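Long-range contact in replisome organizer (Bacillus phage SPP1, PDB 1NO1), which probably acts as a helicase loader and inhibitor that organizes the replisome during phage DNA replication: residues V6-L10 and T29-H34. Sequence-based numbering, arbitrary orientation.
Sequences VVQIL and TVKAWH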
loop_
_atom_site.group_PDB
_atom_site.type_symbol
_atom_site.label_atom_id
_atom_site.label_comp_id
_atom_site.label_asym_id
_atom_site.label_seq_id
_atom_site.Cartn_x
_atom_site.Cartn_y
_atom_site.Cartn_z
ATOM N N VAL A 6 -5.879 0.342 5.880
ATOM C CA VAL A 6 -4.561 0.785 5.410
ATOM C C VAL A 6 -3.493 -0.197 5.880
ATOM O O VAL A 6 -2.558 -0.518 5.153
ATOM C CB VAL A 6 -4.194 2.200 5.943
ATOM C CG1 VAL A 6 -2.773 2.613 5.504
ATOM C CG2 VAL A 6 -5.181 3.226 5.430
ATOM N N VAL A 7 -3.628 -0.676 7.111
ATOM C CA VAL A 7 -2.733 -1.708 7.592
ATOM C C VAL A 7 -2.711 -2.921 6.624
ATOM O O VAL A 7 -1.636 -3.511 6.409
ATOM C CB VAL A 7 -3.114 -2.171 9.016
ATOM C CG1 VAL A 7 -2.324 -3.415 9.435
ATOM C CG2 VAL A 7 -2.918 -1.053 10.013
ATOM N N GLN A 8 -3.859 -3.307 6.050
ATOM C CA GLN A 8 -3.846 -4.418 5.090
ATOM C C GLN A 8 -3.131 -4.096 3.792
ATOM O O GLN A 8 -2.413 -4.929 3.290
ATOM C CB GLN A 8 -5.225 -4.879 4.634
ATOM C CG GLN A 8 -6.297 -4.955 5.621
ATOM C CD GLN A 8 -7.387 -5.937 5.182
ATOM O OE1 GLN A 8 -8.521 -5.890 5.701
ATOM N NE2 GLN A 8 -7.050 -6.842 4.240
ATOM N N ILE A 9 -3.390 -2.928 3.207
ATOM C CA ILE A 9 -2.680 -2.550 1.997
ATOM C C ILE A 9 -1.173 -2.693 2.233
ATOM O O ILE A 9 -0.465 -3.302 1.429
ATOM C CB ILE A 9 -3.005 -1.095 1.634
ATOM C CG1 ILE A 9 -4.468 -0.991 1.213
ATOM C CG2 ILE A 9 -2.076 -0.586 0.517
ATOM C CD1 ILE A 9 -4.738 -1.802 -0.071
ATOM N N LEU A 10 -0.675 -2.187 3.353
ATOM C CA LEU A 10 0.772 -2.244 3.566
ATOM C C LEU A 10 1.289 -3.684 3.770
ATOM O O LEU A 10 2.409 -4.015 3.406
ATOM C CB LEU A 10 1.207 -1.333 4.715
ATOM C CG LEU A 10 1.162 0.171 4.375
ATOM C CD1 LEU A 10 1.154 1.035 5.626
ATOM C CD2 LEU A 10 2.319 0.590 3.448
ATOM N N THR A 29 4.252 5.068 8.956
ATOM C CA THR A 29 3.873 4.914 7.563
ATOM C C THR A 29 2.359 4.690 7.435
ATOM O O THR A 29 1.727 5.208 6.506
ATOM C CB THR A 29 4.667 3.763 6.931
ATOM O OG1 THR A 29 6.024 4.184 6.714
ATOM C CG2 THR A 29 4.178 3.445 5.524
ATOM N N VAL A 30 1.771 3.921 8.356
ATOM C CA VAL A 30 0.329 3.706 8.319
ATOM C C VAL A 30 -0.393 5.051 8.474
ATOM O O VAL A 30 -1.319 5.389 7.716
ATOM C CB VAL A 30 -0.155 2.781 9.468
ATOM C CG1 VAL A 30 -1.647 2.872 9.609
ATOM C CG2 VAL A 30 0.238 1.328 9.214
ATOM N N LYS A 31 0.055 5.833 9.446
ATOM C CA LYS A 31 -0.574 7.109 9.691
ATOM C C LYS A 31 -0.482 8.062 8.475
ATOM O O LYS A 31 -1.469 8.733 8.143
ATOM C CB LYS A 31 -0.043 7.755 10.989
ATOM N N ALA A 32 0.672 8.118 7.814
ATOM C CA ALA A 32 0.843 9.044 6.689
ATOM C C ALA A 32 0.109 8.591 5.412
ATOM O O ALA A 32 -0.540 9.405 4.755
ATOM C CB ALA A 32 2.331 9.296 6.405
ATOM N N TRP A 33 0.201 7.305 5.048
ATOM C CA TRP A 33 -0.546 6.813 3.879
ATOM C C TRP A 33 -2.089 7.027 4.082
ATOM O O TRP A 33 -2.848 7.321 3.127
ATOM C CB TRP A 33 -0.162 5.345 3.526
ATOM C CG TRP A 33 1.210 5.144 2.885
ATOM C CD1 TRP A 33 2.363 5.892 3.113
ATOM C CD2 TRP A 33 1.574 4.163 1.894
ATOM N NE1 TRP A 33 3.396 5.410 2.341
ATOM C CE2 TRP A 33 2.944 4.357 1.586
ATOM C CE3 TRP A 33 0.880 3.130 1.238
ATOM C CZ2 TRP A 33 3.621 3.591 0.625
ATOM C CZ3 TRP A 33 1.566 2.330 0.300
ATOM C CH2 TRP A 33 2.923 2.569 0.002
ATOM N N HIS A 34 -2.551 6.944 5.326
ATOM C CA HIS A 34 -3.987 7.151 5.623
ATOM C C HIS A 34 -4.525 8.555 5.319
ATOM O O HIS A 34 -5.699 8.708 5.048
ATOM C CB HIS A 34 -4.335 6.759 7.064
ATOM C CG HIS A 34 -5.773 6.997 7.428
ATOM N ND1 HIS A 34 -6.162 7.943 8.359
ATOM C CD2 HIS A 34 -6.916 6.403 7.002
ATOM C CE1 HIS A 34 -7.480 7.923 8.488
ATOM N NE2 HIS A 34 -7.962 6.993 7.680
#
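L10 and V6, one turn apart on helix 3-16, pack against helix 26-37 in an apolar helix-helix contact within the compact, all-helical N-terminal part of the protein. The segment axes approach to 9.8 Å at 109°, a steep crossing in which T29, V30, W33 and H34, on successive turns, contact the first helix.

L10 makes the largest single contribution from its helix, dividing its two methyls. CD2 sits over one face of the W33 indole, 3.7 Å from the centroid of the six-membered ring and 16° off its normal, a CH-pi contact. T29 CG2 lies over the same face, so L10 and T29 share the covering of this side of the indole. The other methyl lies between V30 and T29: L10 CD1 is 3.7 Å from V30 CG2 and 3.9 Å from T29 CG2.

V30 CG2 also meets V7, whose CG2 is 4.0 Å away at the exposed margin of the interface. The buried V6 reaches further along the second helix. With CG1 anti to the backbone N (chi1 177°), V6 sends its two methyls to different partners. CG1 approaches V30 O at 3.8 Å, a van der Waals contact of a methyl with an oxygen that accepts the helical bond from H34 N. CG2 comes to the edge of the imidazole, 3.9 Å from H34 CD2, and the two side chains cross at about a right angle.

F21 and P23, from the loop joining the helices, touch L10 and T29 respectively, while V62 touches W33. I9, beside L10 in the sequence, instead reaches L42, I45 and M46 of helix 42-55, so the first helix packs against both others, as in the hydrophobic core of a small helical domain.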